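Local coordinates for protein capsid (Human calicivirus NLV/Boxer/2001/US, PDB 4RDL) that forms the protruding domain of the norovirus capsid, which dimerises and binds histo-blood group glycans such as the Lewis y tetrasaccharide, at residues N18-L23 / N293-F298; V86-L91 / P102-F107; T144-L149 / Y191-T196. All coordinates share one frame; numbering follows the deposited sequence.

Contact 1 (N18-L23 / N293-F298)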
# COMPACT_ATOMS: atom_id res chain seq x y z
N ASN A 18 9.89 -10.81 -9.48
CA ASN A 18 11.31 -10.56 -9.54
C ASN A 18 11.59 -9.25 -8.80
O ASN A 18 12.09 -8.28 -9.38
CB ASN A 18 11.72 -10.42 -11.00
CG ASN A 18 13.19 -10.18 -11.19
OD1 ASN A 18 14.02 -10.72 -10.45
ND2 ASN A 18 13.53 -9.36 -12.18
N ILE A 19 11.20 -9.23 -7.53
CA ILE A 19 11.41 -8.10 -6.62
C ILE A 19 12.01 -8.63 -5.32
O ILE A 19 11.53 -9.62 -4.77
CB ILE A 19 10.07 -7.43 -6.27
CG1 ILE A 19 9.36 -6.90 -7.52
CG2 ILE A 19 10.28 -6.29 -5.26
CD1 ILE A 19 7.93 -6.52 -7.29
N PRO A 20 13.06 -7.97 -4.82
CA PRO A 20 13.62 -8.40 -3.53
C PRO A 20 12.58 -8.43 -2.42
O PRO A 20 11.70 -7.57 -2.35
CB PRO A 20 14.70 -7.36 -3.25
CG PRO A 20 15.10 -6.87 -4.60
CD PRO A 20 13.82 -6.85 -5.40
N MET A 21 12.70 -9.42 -1.54
CA MET A 21 11.70 -9.63 -0.51
C MET A 21 11.45 -8.39 0.33
O MET A 21 10.30 -8.06 0.66
CB MET A 21 12.10 -10.80 0.39
CG MET A 21 11.01 -11.19 1.38
SD MET A 21 11.47 -12.53 2.49
CE MET A 21 12.73 -11.73 3.48
N ASN A 22 12.53 -7.69 0.67
CA ASN A 22 12.44 -6.53 1.56
C ASN A 22 11.93 -5.24 0.91
O ASN A 22 11.85 -4.20 1.57
CB ASN A 22 13.76 -6.28 2.31
CG ASN A 22 14.88 -5.82 1.40
OD1 ASN A 22 14.95 -6.18 0.21
ND2 ASN A 22 15.78 -5.02 1.95
N LEU A 23 11.55 -5.33 -0.37
CA LEU A 23 10.86 -4.24 -1.05
C LEU A 23 9.36 -4.51 -1.18
O LEU A 23 8.62 -3.65 -1.65
CB LEU A 23 11.45 -3.98 -2.44
CG LEU A 23 12.92 -3.56 -2.48
CD1 LEU A 23 13.34 -3.17 -3.89
CD2 LEU A 23 13.18 -2.44 -1.51
N ASN A 293 17.14 -9.60 1.56
CA ASN A 293 17.07 -8.91 0.28
C ASN A 293 17.21 -9.84 -0.93
O ASN A 293 17.56 -9.40 -2.02
CB ASN A 293 18.10 -7.78 0.20
CG ASN A 293 19.53 -8.28 0.21
OD1 ASN A 293 19.78 -9.43 0.57
ND2 ASN A 293 20.46 -7.43 -0.20
N GLY A 294 16.94 -11.12 -0.72
CA GLY A 294 16.96 -12.08 -1.81
C GLY A 294 15.73 -11.97 -2.69
O GLY A 294 14.75 -11.28 -2.35
N VAL A 295 15.77 -12.67 -3.82
CA VAL A 295 14.70 -12.66 -4.81
C VAL A 295 14.21 -14.08 -5.00
O VAL A 295 15.01 -14.98 -5.21
CB VAL A 295 15.21 -12.10 -6.16
CG1 VAL A 295 14.14 -12.22 -7.22
CG2 VAL A 295 15.66 -10.64 -6.00
N PHE A 296 12.90 -14.29 -4.90
CA PHE A 296 12.34 -15.61 -5.20
C PHE A 296 12.27 -15.80 -6.70
O PHE A 296 11.83 -14.91 -7.43
CB PHE A 296 10.96 -15.82 -4.56
CG PHE A 296 10.98 -15.81 -3.06
CD1 PHE A 296 11.18 -16.98 -2.36
CD2 PHE A 296 10.78 -14.63 -2.36
CE1 PHE A 296 11.21 -16.99 -0.98
CE2 PHE A 296 10.81 -14.62 -0.97
CZ PHE A 296 11.02 -15.81 -0.28
N VAL A 297 12.71 -16.97 -7.16
CA VAL A 297 12.65 -17.33 -8.57
C VAL A 297 11.98 -18.69 -8.74
O VAL A 297 12.38 -19.68 -8.12
CB VAL A 297 14.06 -17.39 -9.19
CG1 VAL A 297 13.98 -17.75 -10.67
CG2 VAL A 297 14.78 -16.06 -9.01
N PHE A 298 10.95 -18.74 -9.57
CA PHE A 298 10.32 -20.00 -9.94
C PHE A 298 11.24 -20.86 -10.80
O PHE A 298 11.70 -20.43 -11.86
CB PHE A 298 9.00 -19.73 -10.66
CG PHE A 298 8.34 -20.96 -11.21
CD1 PHE A 298 7.90 -21.96 -10.37
CD2 PHE A 298 8.16 -21.11 -12.58
CE1 PHE A 298 7.28 -23.10 -10.87
CE2 PHE A 298 7.55 -22.24 -13.10
CZ PHE A 298 7.11 -23.24 -12.24
O HOH W 1 10.84 -12.26 -5.07
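A loop near the N-terminus packs against the start of strand 295-302, with Met21 bonded to Gly294 and touching Phe296. The one direct hydrogen bond runs from Met21 N to Gly294 O, 2.9 Å, with the donor nearly in line with the C=O bond (173°). The same oxygen takes a CH...O contact from Pro20 CA at 3.3 Å. One water extends the link. It donates to Ile19 O and accepts from Phe296 N, so it bridges the two backbones beside the direct bond. Met21 SD sits at the edge of the Phe296 ring, 5.3 Å from its centroid and 80° off the normal, which makes this a Met-aromatic contact. The Met21 chain is extended to SD and bends only there (chi3 68°). Strand 295-302 pairs antiparallel with 252-258 in the P1 subdomain of the protruding domain, and Tyr257 lies against both Met21 and Phe296. Pro20 and Val295 lie side by side, with Pro20 CG 4.1 Å from Val295 CG2. Asn22 OD1 rests 3.5 Å from Asn293 CB, and the two amide planes are nearly perpendicular. Asn18 N bonds to Asn243 OD1 of the second subunit.

Contact 2 (V86-L91 / P102-F107)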
# COMPACT_ATOMS: atom_id res chain seq x y z
N VAL A 86 -20.17 1.60 12.65
CA VAL A 86 -20.01 1.90 11.23
C VAL A 86 -20.82 0.91 10.39
O VAL A 86 -20.76 -0.31 10.62
CB VAL A 86 -18.52 1.85 10.80
CG1 VAL A 86 -18.40 1.96 9.29
CG2 VAL A 86 -17.74 2.96 11.49
N ASN A 87 -21.60 1.45 9.45
CA ASN A 87 -22.20 0.66 8.38
C ASN A 87 -21.18 0.54 7.26
O ASN A 87 -20.86 1.53 6.61
CB ASN A 87 -23.47 1.33 7.85
CG ASN A 87 -24.60 1.29 8.85
OD1 ASN A 87 -24.92 0.24 9.39
ND2 ASN A 87 -25.20 2.46 9.12
N LEU A 88 -20.68 -0.67 7.05
CA LEU A 88 -19.54 -0.89 6.17
C LEU A 88 -19.88 -0.87 4.68
O LEU A 88 -20.97 -1.26 4.26
CB LEU A 88 -18.87 -2.22 6.51
CG LEU A 88 -18.24 -2.34 7.90
CD1 LEU A 88 -17.94 -3.81 8.24
CD2 LEU A 88 -16.97 -1.49 7.98
N ALA A 89 -18.90 -0.41 3.90
CA ALA A 89 -18.93 -0.49 2.45
C ALA A 89 -17.57 -1.00 1.97
O ALA A 89 -16.62 -1.12 2.77
CB ALA A 89 -19.23 0.89 1.85
N GLU A 90 -17.44 -1.28 0.68
CA GLU A 90 -16.12 -1.53 0.11
C GLU A 90 -15.31 -0.23 0.12
O GLU A 90 -15.88 0.87 0.18
CB GLU A 90 -16.23 -2.10 -1.30
CG GLU A 90 -17.03 -3.39 -1.38
CD GLU A 90 -16.32 -4.60 -0.78
OE1 GLU A 90 -15.08 -4.56 -0.61
OE2 GLU A 90 -17.01 -5.60 -0.48
N LEU A 91 -13.99 -0.34 0.04
CA LEU A 91 -13.11 0.82 0.17
C LEU A 91 -13.31 1.88 -0.92
O LEU A 91 -12.98 3.05 -0.72
CB LEU A 91 -11.65 0.39 0.25
CG LEU A 91 -11.30 -0.40 1.51
CD1 LEU A 91 -9.86 -0.92 1.44
CD2 LEU A 91 -11.50 0.44 2.75
N PRO A 102 -16.28 -12.67 3.59
CA PRO A 102 -16.41 -12.60 5.05
C PRO A 102 -16.60 -11.17 5.56
O PRO A 102 -17.25 -10.98 6.59
CB PRO A 102 -15.08 -13.17 5.55
CG PRO A 102 -14.59 -14.03 4.43
CD PRO A 102 -15.03 -13.33 3.17
N ALA A 103 -16.04 -10.20 4.85
CA ALA A 103 -16.15 -8.79 5.22
C ALA A 103 -15.72 -8.03 3.99
O ALA A 103 -15.28 -8.63 3.01
CB ALA A 103 -15.22 -8.48 6.41
N PRO A 104 -15.85 -6.69 4.01
CA PRO A 104 -15.35 -5.94 2.85
C PRO A 104 -13.88 -6.26 2.56
O PRO A 104 -13.11 -6.57 3.48
CB PRO A 104 -15.50 -4.49 3.29
CG PRO A 104 -16.64 -4.52 4.27
CD PRO A 104 -16.47 -5.81 5.02
N LEU A 105 -13.48 -6.18 1.29
CA LEU A 105 -12.10 -6.48 0.94
C LEU A 105 -11.13 -5.57 1.68
O LEU A 105 -11.38 -4.38 1.85
CB LEU A 105 -11.89 -6.39 -0.57
CG LEU A 105 -12.83 -7.27 -1.39
CD1 LEU A 105 -12.46 -7.21 -2.87
CD2 LEU A 105 -12.78 -8.72 -0.89
N GLY A 106 -10.01 -6.15 2.14
CA GLY A 106 -8.99 -5.40 2.87
C GLY A 106 -9.24 -5.30 4.37
O GLY A 106 -8.35 -4.90 5.12
N PHE A 107 -10.43 -5.65 4.83
CA PHE A 107 -10.80 -5.53 6.24
C PHE A 107 -9.74 -6.21 7.12
O PHE A 107 -9.30 -7.31 6.81
CB PHE A 107 -12.17 -6.16 6.46
CG PHE A 107 -12.82 -5.77 7.76
CD1 PHE A 107 -13.68 -4.66 7.83
CD2 PHE A 107 -12.61 -6.50 8.92
CE1 PHE A 107 -14.29 -4.30 9.02
CE2 PHE A 107 -13.21 -6.14 10.12
CZ PHE A 107 -14.06 -5.04 10.17
O HOH W 2 -12.93 -3.01 -0.02
O HOH W 3 -16.24 -8.08 0.00
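Leu88 approaches the Phe107 ring at a slant through CD1. Phe107 CE1 lies 3.8 Å from Leu88 CD1, and Leu88 CD2 is close to the same ring atom. The two side chains cross at about a right angle. The other flat group, the Glu90 carboxylate, comes over the backbone of Pro104 and Leu105. Leu105 N donates to Glu90 OE1 at 3.0 Å. The donor is on the syn side, 18° out of the carboxylate plane. Glu90 reaches it by a bend at chi2 (-72°), which folds the chain back toward 102-107.

Two waters hold the carboxylate further. One donates to Glu90 OE1 and to Leu105 O, and accepts from Leu91 N. The other donates to Glu90 OE2, 2.6 Å away, and to Ala103 O. OE1 therefore receives two hydrogen bonds here, and both carboxylate oxygens are engaged. Bonds donated to both oxygens would probably favour the charged form of the acid.

The Pro104 ring packs on Leu88 CB and the Ala89 carbonyl. Pro104 CG lies 3.9 Å from Leu88 CB, and Pro104 CB lies 3.6 Å from Ala89 O. Pro104 also begins a type II beta turn to Phe107, closed by Phe107 N to Pro104 O. Gly106 has the positive phi (87°) that this turn needs at its third position. Leu91 CD1 packs 3.8 Å from Leu105 O at the turn.

The contact folds the loop 102-107 back on strand 83-89 and the residues that follow it. Strand 83-89 lies between 72-80 and 151-154 in an antiparallel sheet. Phe107 reaches Met73 on the first neighbour and Val152 on the second.

Contact 3 (T144-L149 / Y191-T196)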
# COMPACT_ATOMS: atom_id res chain seq x y z
N THR A 144 -21.57 -7.54 18.75
CA THR A 144 -21.66 -6.27 18.03
C THR A 144 -20.54 -6.10 17.00
O THR A 144 -20.54 -5.13 16.23
CB THR A 144 -21.66 -5.09 19.00
OG1 THR A 144 -20.64 -5.28 19.99
CG2 THR A 144 -23.00 -4.99 19.70
N PHE A 145 -19.58 -7.02 16.98
CA PHE A 145 -18.62 -7.08 15.88
C PHE A 145 -19.23 -8.00 14.83
O PHE A 145 -19.19 -9.22 14.96
CB PHE A 145 -17.26 -7.61 16.37
CG PHE A 145 -16.23 -7.78 15.28
CD1 PHE A 145 -15.63 -6.67 14.69
CD2 PHE A 145 -15.87 -9.04 14.85
CE1 PHE A 145 -14.68 -6.83 13.68
CE2 PHE A 145 -14.92 -9.21 13.85
CZ PHE A 145 -14.33 -8.10 13.26
N ALA A 146 -19.82 -7.41 13.79
CA ALA A 146 -20.59 -8.17 12.82
C ALA A 146 -20.33 -7.71 11.38
O ALA A 146 -21.27 -7.43 10.63
CB ALA A 146 -22.10 -8.09 13.16
N PRO A 147 -19.05 -7.65 10.98
CA PRO A 147 -18.76 -7.06 9.67
C PRO A 147 -19.41 -7.82 8.51
O PRO A 147 -19.77 -7.22 7.50
CB PRO A 147 -17.23 -7.12 9.58
CG PRO A 147 -16.83 -8.22 10.55
CD PRO A 147 -17.83 -8.07 11.69
N HIS A 148 -19.57 -9.14 8.65
CA HIS A 148 -20.21 -9.95 7.62
C HIS A 148 -21.67 -9.54 7.45
O HIS A 148 -22.25 -9.70 6.37
CB HIS A 148 -20.12 -11.43 8.00
CG HIS A 148 -20.59 -12.37 6.93
ND1 HIS A 148 -20.05 -12.37 5.66
CD2 HIS A 148 -21.51 -13.36 6.95
CE1 HIS A 148 -20.64 -13.32 4.94
NE2 HIS A 148 -21.52 -13.93 5.70
N LEU A 149 -22.26 -9.01 8.52
CA LEU A 149 -23.64 -8.52 8.50
C LEU A 149 -23.70 -7.05 8.10
O LEU A 149 -24.77 -6.48 7.93
CB LEU A 149 -24.30 -8.68 9.88
CG LEU A 149 -24.67 -10.09 10.33
CD1 LEU A 149 -23.45 -10.99 10.40
CD2 LEU A 149 -25.38 -10.04 11.68
N TYR A 191 -16.40 -12.97 12.05
CA TYR A 191 -17.02 -12.00 11.15
C TYR A 191 -18.54 -12.00 11.14
O TYR A 191 -19.16 -10.96 10.95
CB TYR A 191 -16.55 -12.25 9.72
CG TYR A 191 -15.06 -12.10 9.48
CD1 TYR A 191 -14.49 -10.86 9.24
CD2 TYR A 191 -14.24 -13.22 9.43
CE1 TYR A 191 -13.13 -10.73 8.99
CE2 TYR A 191 -12.89 -13.10 9.19
CZ TYR A 191 -12.34 -11.86 8.97
OH TYR A 191 -11.00 -11.77 8.72
N GLY A 192 -19.14 -13.19 11.31
CA GLY A 192 -20.58 -13.34 11.25
C GLY A 192 -21.27 -13.27 12.60
O GLY A 192 -22.44 -13.64 12.73
N SER A 193 -20.56 -12.78 13.61
CA SER A 193 -21.15 -12.61 14.94
C SER A 193 -21.77 -13.93 15.41
O SER A 193 -21.18 -15.00 15.20
CB SER A 193 -22.18 -11.47 14.91
OG SER A 193 -22.76 -11.23 16.18
N ASN A 194 -22.94 -13.89 16.04
CA ASN A 194 -23.61 -15.12 16.46
C ASN A 194 -24.64 -15.62 15.45
O ASN A 194 -25.35 -16.60 15.71
CB ASN A 194 -24.27 -14.96 17.84
CG ASN A 194 -23.27 -14.67 18.94
OD1 ASN A 194 -22.09 -15.01 18.84
ND2 ASN A 194 -23.74 -14.03 20.01
N LEU A 195 -24.70 -14.97 14.29
CA LEU A 195 -25.73 -15.28 13.30
C LEU A 195 -25.34 -16.43 12.39
O LEU A 195 -26.12 -17.36 12.16
CB LEU A 195 -26.07 -14.05 12.46
CG LEU A 195 -27.10 -14.28 11.34
CD1 LEU A 195 -28.45 -14.73 11.91
CD2 LEU A 195 -27.26 -13.02 10.50
N THR A 196 -24.13 -16.37 11.85
CA THR A 196 -23.71 -17.37 10.88
C THR A 196 -22.19 -17.42 10.79
O THR A 196 -21.50 -16.47 11.14
CB THR A 196 -24.27 -17.04 9.49
OG1 THR A 196 -23.95 -18.09 8.58
CG2 THR A 196 -23.69 -15.73 8.97
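Tyr191 O faces Pro147 and His148 at a 3-10 turn, where a loop packs on the edge of the antiparallel sheet. The 3-10 segment 147-149 follows the short, weakly bonded edge strand at about 145-146. The tight part gathers round Tyr191 O. His148 N donates to it at 3.0 Å, from above the carbonyl plane, 41° out of it. Pro147 CD approaches the same oxygen at 3.3 Å. Pro147 CG then meets the edge of the Tyr191 ring, 3.8 Å from CD1, and the two side chains cross at about a right angle. Pro147 CD also lies over the centre of one face of the Phe145 ring, so the proline touches both aromatic residues, one at a face and one at an edge. The His148 imidazole is fixed from elsewhere: its ND1 is hydrogen-bonded to Ser101 O.

The looser, more exposed side is apolar. Leu149 CD2 lies 3.7 Å from Leu195 CD2, and Leu195 is exposed to solvent. Elsewhere, with chi1 at -178°, Ser193 OG bonds to Ala143 O while its CB faces Ala146 CB. Thr196 CG2 lies in the plane of the His148 ring, 3.8 Å from His148 CD2.

How the contacts relate
Contact 1 joins the N-terminal and C-terminal regions of the chain, and contacts 2 and 3 are nested inside the long loop it closes. Those two come in series, contact 2 first. Contact 1 lies on the opposite side of the chain's centre, with centres about 31 Å from contact 2 and about 38 Å from contact 3. It belongs to the sheet that holds strand 295-302, next to the second subunit. Contacts 2 and 3 have centres about 12 Å apart and touch directly: Leu88 CD1 is 3.6 Å from Pro147 CB, and Ala103 packs on Tyr191. They form one connected packing region at the sheet of strands 83-89 and 145-146, with the Phe145 side chain about 14 Å from a bound galactose.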